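Local coordinates for transcriptional regulator (LacI family) (Clostridium acetobutylicum ATCC 824, PDB 3G85), which probably acts as a LacI-family transcription factor that binds regulatory DNA to control gene expression, at residues A[95-109]-A[243-256]. Sequence-based numbering, arbitrary orientation.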
ATOM      1  N   ILE A  95      -9.648 -14.072   2.925  1.00 23.96           N
ATOM      2  CA  ILE A  95      -8.242 -13.678   2.828  1.00 23.68           C
ATOM      3  C   ILE A  95      -8.104 -12.205   3.247  1.00 22.98           C
ATOM      4  O   ILE A  95      -8.784 -11.335   2.697  1.00 23.01           O
ATOM      5  CB  ILE A  95      -7.750 -13.838   1.403  1.00 23.32           C
ATOM      6  CG1 ILE A  95      -8.062 -15.255   0.926  1.00 26.35           C
ATOM      7  CG2 ILE A  95      -6.232 -13.609   1.307  1.00 23.01           C
ATOM      8  CD1 ILE A  95      -7.614 -15.482  -0.407  1.00 31.60           C
ATOM      9  N   LEU A  96      -7.230 -11.932   4.200  1.00 22.05           N
ATOM     10  CA  LEU A  96      -6.924 -10.570   4.573  1.00 22.16           C
ATOM     11  C   LEU A  96      -5.778 -10.078   3.705  1.00 21.85           C
ATOM     12  O   LEU A  96      -4.786 -10.780   3.531  1.00 21.12           O
ATOM     13  CB  LEU A  96      -6.516 -10.488   6.043  1.00 22.79           C
ATOM     14  CG  LEU A  96      -7.580 -11.027   7.008  1.00 20.49           C
ATOM     15  CD1 LEU A  96      -7.075 -10.810   8.481  1.00 22.06           C
ATOM     16  CD2 LEU A  96      -8.891 -10.316   6.752  1.00 23.81           C
ATOM     17  N   PHE A  97      -5.904  -8.866   3.181  1.00 22.25           N
ATOM     18  CA  PHE A  97      -4.857  -8.281   2.373  1.00 21.95           C
ATOM     19  C   PHE A  97      -3.989  -7.383   3.244  1.00 23.16           C
ATOM     20  O   PHE A  97      -4.487  -6.409   3.862  1.00 23.12           O
ATOM     21  CB  PHE A  97      -5.504  -7.500   1.218  1.00 22.52           C
ATOM     22  CG  PHE A  97      -4.562  -7.165   0.107  1.00 23.86           C
ATOM     23  CD1 PHE A  97      -4.497  -7.971  -1.015  1.00 26.04           C
ATOM     24  CD2 PHE A  97      -3.777  -6.011   0.162  1.00 23.77           C
ATOM     25  CE1 PHE A  97      -3.641  -7.658  -2.079  1.00 24.32           C
ATOM     26  CE2 PHE A  97      -2.902  -5.693  -0.901  1.00 24.04           C
ATOM     27  CZ  PHE A  97      -2.843  -6.539  -2.016  1.00 23.62           C
ATOM     28  N   ASN A  98      -2.699  -7.710   3.310  1.00 23.67           N
ATOM     29  CA  ASN A  98      -1.702  -7.011   4.111  1.00 25.46           C
ATOM     30  C   ASN A  98      -2.040  -6.878   5.602  1.00 27.06           C
ATOM     31  O   ASN A  98      -1.952  -5.782   6.173  1.00 28.32           O
ATOM     32  CB  ASN A  98      -1.406  -5.616   3.507  1.00 25.37           C
ATOM     33  CG  ASN A  98       0.036  -5.184   3.711  1.00 26.59           C
ATOM     34  OD1 ASN A  98       0.920  -5.995   4.010  1.00 25.21           O
ATOM     35  ND2 ASN A  98       0.280  -3.891   3.546  1.00 23.76           N
ATOM     36  N   ARG A  99      -2.451  -7.981   6.216  1.00 28.40           N
ATOM     37  CA  ARG A  99      -2.623  -8.062   7.656  1.00 30.62           C
ATOM     38  C   ARG A  99      -2.202  -9.418   8.032  1.00 31.80           C
ATOM     39  O   ARG A  99      -2.844 -10.376   7.605  1.00 33.67           O
ATOM     40  CB  ARG A  99      -4.096  -8.045   8.044  1.00 31.08           C
ATOM     41  CG  ARG A  99      -4.753  -6.855   7.808  1.00 33.82           C
ATOM     42  CD  ARG A  99      -4.538  -5.847   8.938  1.00 38.16           C
ATOM     43  NE  ARG A  99      -5.407  -4.731   8.584  1.00 38.98           N
ATOM     44  CZ  ARG A  99      -5.233  -3.958   7.519  1.00 37.78           C
ATOM     45  NH1 ARG A  99      -4.172  -4.133   6.715  1.00 42.64           N
ATOM     46  NH2 ARG A  99      -6.105  -2.998   7.263  1.00 40.50           N
ATOM     47  N   LEU A 100      -1.191  -9.534   8.876  1.00 33.92           N
ATOM     48  CA  LEU A 100      -0.904 -10.829   9.437  1.00 35.12           C
ATOM     49  C   LEU A 100      -2.005 -11.277  10.429  1.00 34.52           C
ATOM     50  O   LEU A 100      -2.620 -10.470  11.111  1.00 34.15           O
ATOM     51  CB  LEU A 100       0.517 -10.924  10.004  1.00 35.90           C
ATOM     52  CG  LEU A 100       1.010 -12.370  10.268  1.00 37.71           C
ATOM     53  CD1 LEU A 100       0.731 -13.361   9.093  1.00 34.69           C
ATOM     54  CD2 LEU A 100       2.487 -12.410  10.708  1.00 36.14           C
ATOM     55  N   SER A 101      -2.288 -12.569  10.423  1.00 33.58           N
ATOM     56  CA  SER A 101      -3.311 -13.133  11.266  1.00 33.03           C
ATOM     57  C   SER A 101      -2.885 -14.544  11.664  1.00 33.58           C
ATOM     58  O   SER A 101      -2.255 -15.251  10.882  1.00 33.49           O
ATOM     59  CB  SER A 101      -4.633 -13.177  10.525  1.00 32.83           C
ATOM     60  OG  SER A 101      -5.659 -13.769  11.330  1.00 29.83           O
ATOM     61  N   ASN A 102      -3.202 -14.957  12.885  1.00 33.40           N
ATOM     62  CA  ASN A 102      -2.934 -16.345  13.211  1.00 33.32           C
ATOM     63  C   ASN A 102      -4.251 -17.108  13.096  1.00 31.97           C
ATOM     64  O   ASN A 102      -4.347 -18.249  13.509  1.00 32.46           O
ATOM     65  CB  ASN A 102      -2.238 -16.463  14.583  1.00 34.93           C
ATOM     66  CG  ASN A 102      -3.062 -15.887  15.709  1.00 38.76           C
ATOM     67  OD1 ASN A 102      -4.259 -15.614  15.555  1.00 42.25           O
ATOM     68  ND2 ASN A 102      -2.431 -15.722  16.875  1.00 43.28           N
ATOM     69  N   LYS A 103      -5.280 -16.470  12.521  1.00 29.58           N
ATOM     70  CA  LYS A 103      -6.565 -17.160  12.312  1.00 28.34           C
ATOM     71  C   LYS A 103      -6.939 -17.287  10.820  1.00 27.73           C
ATOM     72  O   LYS A 103      -7.389 -18.340  10.349  1.00 27.04           O
ATOM     73  CB  LYS A 103      -7.692 -16.450  13.077  1.00 28.48           C
ATOM     74  CG  LYS A 103      -9.071 -17.092  12.873  1.00 27.87           C
ATOM     75  CD  LYS A 103     -10.122 -16.402  13.715  1.00 31.69           C
ATOM     76  CE  LYS A 103     -11.467 -17.098  13.536  1.00 36.67           C
ATOM     77  NZ  LYS A 103     -12.534 -16.445  14.348  1.00 42.17           N
ATOM     78  N   TYR A 104      -6.823 -16.165  10.112  1.00 25.97           N
ATOM     79  CA  TYR A 104      -7.150 -16.078   8.709  1.00 24.73           C
ATOM     80  C   TYR A 104      -5.897 -16.122   7.859  1.00 23.57           C
ATOM     81  O   TYR A 104      -4.844 -15.620   8.259  1.00 24.31           O
ATOM     82  CB  TYR A 104      -7.914 -14.754   8.437  1.00 25.76           C
ATOM     83  CG  TYR A 104      -9.267 -14.706   9.110  1.00 24.65           C
ATOM     84  CD1 TYR A 104     -10.363 -15.343   8.543  1.00 28.11           C
ATOM     85  CD2 TYR A 104      -9.438 -14.049  10.339  1.00 25.98           C
ATOM     86  CE1 TYR A 104     -11.619 -15.305   9.167  1.00 25.59           C
ATOM     87  CE2 TYR A 104     -10.675 -14.027  10.983  1.00 28.52           C
ATOM     88  CZ  TYR A 104     -11.759 -14.654  10.379  1.00 25.36           C
ATOM     89  OH  TYR A 104     -13.009 -14.660  10.968  1.00 31.24           O
ATOM     90  N   SER A 105      -6.025 -16.714   6.671  1.00 23.27           N
ATOM     91  CA  SER A 105      -4.986 -16.653   5.640  1.00 21.90           C
ATOM     92  C   SER A 105      -4.849 -15.208   5.116  1.00 21.99           C
ATOM     93  O   SER A 105      -5.799 -14.362   5.199  1.00 20.44           O
ATOM     94  CB  SER A 105      -5.293 -17.651   4.511  1.00 22.34           C
ATOM     95  OG  SER A 105      -5.345 -19.013   5.008  1.00 21.97           O
ATOM     96  N   SER A 106      -3.671 -14.896   4.608  1.00 20.88           N
ATOM     97  CA  SER A 106      -3.374 -13.530   4.229  1.00 21.23           C
ATOM     98  C   SER A 106      -2.352 -13.482   3.110  1.00 20.93           C
ATOM     99  O   SER A 106      -1.538 -14.410   2.941  1.00 19.89           O
ATOM    100  CB  SER A 106      -2.885 -12.707   5.440  1.00 22.06           C
ATOM    101  OG  SER A 106      -1.668 -13.236   5.978  1.00 20.52           O
ATOM    102  N   VAL A 107      -2.412 -12.395   2.329  1.00 20.25           N
ATOM    103  CA  VAL A 107      -1.385 -12.076   1.345  1.00 20.44           C
ATOM    104  C   VAL A 107      -0.872 -10.668   1.718  1.00 20.45           C
ATOM    105  O   VAL A 107      -1.652  -9.695   1.718  1.00 20.21           O
ATOM    106  CB  VAL A 107      -1.965 -12.141  -0.120  1.00 20.88           C
ATOM    107  CG1 VAL A 107      -0.973 -11.720  -1.155  1.00 20.22           C
ATOM    108  CG2 VAL A 107      -2.435 -13.570  -0.476  1.00 20.69           C
ATOM    109  N   ASN A 108       0.401 -10.576   2.069  1.00 19.16           N
ATOM    110  CA  ASN A 108       0.969  -9.370   2.685  1.00 20.51           C
ATOM    111  C   ASN A 108       2.243  -8.970   1.994  1.00 19.77           C
ATOM    112  O   ASN A 108       2.762  -9.711   1.162  1.00 20.78           O
ATOM    113  CB  ASN A 108       1.294  -9.585   4.171  1.00 20.61           C
ATOM    114  CG  ASN A 108       0.146 -10.221   4.969  1.00 25.63           C
ATOM    115  OD1 ASN A 108       0.395 -11.060   5.839  1.00 34.99           O
ATOM    116  ND2 ASN A 108      -1.072  -9.863   4.683  1.00 23.37           N
ATOM    117  N   VAL A 109       2.737  -7.774   2.300  1.00 20.33           N
ATOM    118  CA  VAL A 109       4.030  -7.371   1.773  1.00 20.35           C
ATOM    119  C   VAL A 109       4.901  -7.069   2.988  1.00 21.39           C
ATOM    120  O   VAL A 109       4.393  -6.769   4.069  1.00 21.86           O
ATOM    121  CB  VAL A 109       3.896  -6.201   0.743  1.00 20.97           C
ATOM    122  CG1 VAL A 109       3.430  -4.919   1.474  1.00 20.09           C
ATOM    123  CG2 VAL A 109       5.213  -5.978  -0.060  1.00 20.87           C
ATOM    124  N   ILE A 243       4.296  -1.521  -3.854  1.00 19.90           N
ATOM    125  CA  ILE A 243       3.448  -2.574  -3.299  1.00 19.93           C
ATOM    126  C   ILE A 243       2.928  -3.336  -4.536  1.00 19.08           C
ATOM    127  O   ILE A 243       2.187  -2.774  -5.291  1.00 18.03           O
ATOM    128  CB  ILE A 243       2.256  -2.016  -2.562  1.00 20.84           C
ATOM    129  CG1 ILE A 243       2.685  -1.058  -1.456  1.00 19.75           C
ATOM    130  CG2 ILE A 243       1.463  -3.164  -1.916  1.00 19.50           C
ATOM    131  CD1 ILE A 243       1.492  -0.490  -0.657  1.00 22.49           C
ATOM    132  N   PRO A 244       3.310  -4.614  -4.707  1.00 18.77           N
ATOM    133  CA  PRO A 244       2.997  -5.402  -5.926  1.00 19.33           C
ATOM    134  C   PRO A 244       1.546  -5.906  -5.935  1.00 19.21           C
ATOM    135  O   PRO A 244       1.265  -7.121  -5.874  1.00 18.16           O
ATOM    136  CB  PRO A 244       4.050  -6.517  -5.905  1.00 18.26           C
ATOM    137  CG  PRO A 244       4.306  -6.743  -4.359  1.00 18.81           C
ATOM    138  CD  PRO A 244       4.088  -5.376  -3.701  1.00 19.31           C
ATOM    139  N   ILE A 245       0.620  -4.954  -6.035  1.00 18.13           N
ATOM    140  CA  ILE A 245      -0.778  -5.224  -5.809  1.00 17.65           C
ATOM    141  C   ILE A 245      -1.334  -6.183  -6.846  1.00 19.03           C
ATOM    142  O   ILE A 245      -2.128  -7.068  -6.491  1.00 17.15           O
ATOM    143  CB  ILE A 245      -1.602  -3.937  -5.755  1.00 19.26           C
ATOM    144  CG1 ILE A 245      -1.264  -3.176  -4.445  1.00 19.75           C
ATOM    145  CG2 ILE A 245      -3.111  -4.247  -5.813  1.00 18.88           C
ATOM    146  CD1 ILE A 245      -1.530  -1.638  -4.541  1.00 22.46           C
ATOM    147  N   GLU A 246      -0.941  -6.017  -8.116  1.00 18.95           N
ATOM    148  CA  GLU A 246      -1.461  -6.930  -9.152  1.00 20.56           C
ATOM    149  C   GLU A 246      -1.159  -8.402  -8.829  1.00 21.31           C
ATOM    150  O   GLU A 246      -2.093  -9.216  -8.823  1.00 21.28           O
ATOM    151  CB  GLU A 246      -1.012  -6.558 -10.578  1.00 19.61           C
ATOM    152  CG  GLU A 246      -1.467  -5.144 -10.984  1.00 21.99           C
ATOM    153  CD  GLU A 246      -0.519  -4.048 -10.550  1.00 22.22           C
ATOM    154  OE1 GLU A 246       0.429  -4.297  -9.783  1.00 23.11           O
ATOM    155  OE2 GLU A 246      -0.755  -2.909 -10.973  1.00 24.68           O
ATOM    156  N   GLU A 247       0.108  -8.715  -8.544  1.00 20.47           N
ATOM    157  CA  GLU A 247       0.522 -10.080  -8.232  1.00 22.79           C
ATOM    158  C   GLU A 247      -0.107 -10.575  -6.942  1.00 21.68           C
ATOM    159  O   GLU A 247      -0.515 -11.748  -6.851  1.00 21.00           O
ATOM    160  CB  GLU A 247       2.040 -10.167  -8.119  1.00 22.64           C
ATOM    161  CG  GLU A 247       2.753 -10.008  -9.432  1.00 28.26           C
ATOM    162  CD  GLU A 247       2.373 -11.064 -10.476  1.00 34.92           C
ATOM    163  OE1 GLU A 247       1.957 -12.196 -10.121  1.00 34.13           O
ATOM    164  OE2 GLU A 247       2.483 -10.748 -11.677  1.00 39.54           O
HETATM  165  N   MSE A 248      -0.193  -9.687  -5.946  1.00 20.73           N
HETATM  166  CA  MSE A 248      -0.858 -10.054  -4.673  1.00 21.85           C
HETATM  167  C   MSE A 248      -2.330 -10.423  -4.848  1.00 21.31           C
HETATM  168  O   MSE A 248      -2.811 -11.403  -4.256  1.00 20.48           O
HETATM  169  CB  MSE A 248      -0.714  -8.921  -3.650  1.00 20.06           C
HETATM  170  CG  MSE A 248       0.747  -8.753  -3.219  1.00 21.46           C
HETATM  171 SE   MSE A 248       0.994  -7.089  -2.175  1.00 30.10          SE
HETATM  172  CE  MSE A 248       0.141  -7.624  -0.467  1.00 22.36           C
ATOM    173  N   ALA A 249      -3.041  -9.624  -5.635  1.00 20.75           N
ATOM    174  CA  ALA A 249      -4.449  -9.887  -5.914  1.00 23.08           C
ATOM    175  C   ALA A 249      -4.638 -11.245  -6.626  1.00 22.94           C
ATOM    176  O   ALA A 249      -5.539 -12.013  -6.270  1.00 24.70           O
ATOM    177  CB  ALA A 249      -5.060  -8.739  -6.733  1.00 22.96           C
ATOM    178  N   GLY A 250      -3.767 -11.545  -7.586  1.00 23.02           N
ATOM    179  CA  GLY A 250      -3.788 -12.841  -8.266  1.00 23.35           C
ATOM    180  C   GLY A 250      -3.556 -13.952  -7.255  1.00 24.37           C
ATOM    181  O   GLY A 250      -4.239 -14.995  -7.288  1.00 24.73           O
ATOM    182  N   THR A 251      -2.601 -13.755  -6.351  1.00 23.19           N
ATOM    183  CA  THR A 251      -2.297 -14.795  -5.343  1.00 23.41           C
ATOM    184  C   THR A 251      -3.466 -15.049  -4.374  1.00 23.38           C
ATOM    185  O   THR A 251      -3.682 -16.183  -3.906  1.00 22.94           O
ATOM    186  CB  THR A 251      -1.005 -14.468  -4.569  1.00 23.19           C
ATOM    187  OG1 THR A 251       0.086 -14.444  -5.482  1.00 25.47           O
ATOM    188  CG2 THR A 251      -0.711 -15.529  -3.515  1.00 22.95           C
ATOM    189  N   CYS A 252      -4.231 -13.998  -4.061  1.00 23.03           N
ATOM    190  CA  CYS A 252      -5.472 -14.152  -3.300  1.00 23.72           C
ATOM    191  C   CYS A 252      -6.396 -15.202  -3.933  1.00 25.18           C
ATOM    192  O   CYS A 252      -6.906 -16.072  -3.233  1.00 26.23           O
ATOM    193  CB  CYS A 252      -6.203 -12.792  -3.151  1.00 22.45           C
ATOM    194  SG  CYS A 252      -5.377 -11.653  -2.019  1.00 25.01           S
ATOM    195  N   ILE A 253      -6.615 -15.125  -5.244  1.00 25.88           N
ATOM    196  CA  ILE A 253      -7.436 -16.126  -5.943  1.00 28.70           C
ATOM    197  C   ILE A 253      -6.857 -17.550  -5.803  1.00 28.48           C
ATOM    198  O   ILE A 253      -7.610 -18.498  -5.587  1.00 29.77           O
ATOM    199  CB  ILE A 253      -7.577 -15.774  -7.440  1.00 28.46           C
ATOM    200  CG1 ILE A 253      -8.297 -14.415  -7.581  1.00 28.71           C
ATOM    201  CG2 ILE A 253      -8.212 -16.943  -8.255  1.00 28.85           C
ATOM    202  CD1 ILE A 253      -8.580 -14.015  -9.019  1.00 30.13           C
ATOM    203  N   SER A 254      -5.535 -17.681  -5.929  1.00 28.79           N
ATOM    204  CA  SER A 254      -4.860 -18.980  -5.770  1.00 29.10           C
ATOM    205  C   SER A 254      -5.158 -19.580  -4.423  1.00 28.04           C
ATOM    206  O   SER A 254      -5.455 -20.789  -4.344  1.00 27.76           O
ATOM    207  CB  SER A 254      -3.335 -18.846  -5.876  1.00 29.45           C
ATOM    208  OG  SER A 254      -2.944 -18.443  -7.167  1.00 33.87           O
ATOM    209  N   LEU A 255      -5.013 -18.763  -3.381  1.00 25.72           N
ATOM    210  CA  LEU A 255      -5.297 -19.183  -2.018  1.00 25.53           C
ATOM    211  C   LEU A 255      -6.766 -19.586  -1.872  1.00 25.44           C
ATOM    212  O   LEU A 255      -7.075 -20.632  -1.290  1.00 23.75           O
ATOM    213  CB  LEU A 255      -4.987 -18.083  -1.008  1.00 25.45           C
ATOM    214  CG  LEU A 255      -3.547 -17.704  -0.703  1.00 26.98           C
ATOM    215  CD1 LEU A 255      -3.534 -16.893   0.594  1.00 26.01           C
ATOM    216  CD2 LEU A 255      -2.686 -18.967  -0.565  1.00 27.64           C
ATOM    217  N   VAL A 256      -7.673 -18.746  -2.390  1.00 24.42           N
ATOM    218  CA  VAL A 256      -9.093 -19.066  -2.334  1.00 24.59           C
ATOM    219  C   VAL A 256      -9.418 -20.471  -2.894  1.00 24.41           C
ATOM    220  O   VAL A 256     -10.088 -21.278  -2.240  1.00 24.78           O
ATOM    221  CB  VAL A 256      -9.917 -17.984  -3.065  1.00 25.12           C
ATOM    222  CG1 VAL A 256     -11.277 -18.543  -3.532  1.00 25.20           C
ATOM    223  CG2 VAL A 256     -10.091 -16.812  -2.116  1.00 24.98           C
TER
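The ring of Phe97 carries the methyl CE of the selenomethionine Met248 over one face, a CH-pi contact with CE 4.0 Å from the ring centroid and 30° off its normal. The carbonyl O of Val107 lies above the same face, displaced toward the rim. The selenium stands obliquely to the ring, while at its edge, close to the ring plane, lie Cys252 SG and the backbone N of Ala249. Phe97 has CG anti to its own backbone N (chi1 -164°), and this swing brings the end of the ring nearer the helix although its CB does not head there.

Met248 buries more surface in this contact than any other residue of the helix. Bent at chi3 (74°), its chain crosses the Phe97 side chain at about a right angle and lays CE against the backbone of 107-108, 3.5 Å from Val107 O. Val107 and Met248 run past each other in opposite directions, CG1 of the valine lying 3.8 Å from CB of Met248. The other valine branch spans the next turn: Val107 CG2 touches Cys252 SG and lies 3.7 Å from Leu255 CD1.

At the two ends the partners change. Val109 CG2 meets the N-cap proline through Pro244 CD at 3.9 Å, and Ile95 CD1 reaches Leu255 CB at 3.7 Å, though the fit of that CD1 is doubtful.

Residues 245-256 of the helix run nearly antiparallel to 95-97 and 105-109, their axis 8.7 Å from that of 105-109, and cover this parallel sheet as in an alpha/beta domain of the periplasmic-binding-protein type. Phe272 of strand 269-272 adds to the same face. The chemistry is almost wholly apolar, so cohesion probably comes from hydrophobic burial and dispersion, since no polar bond joins the two segments.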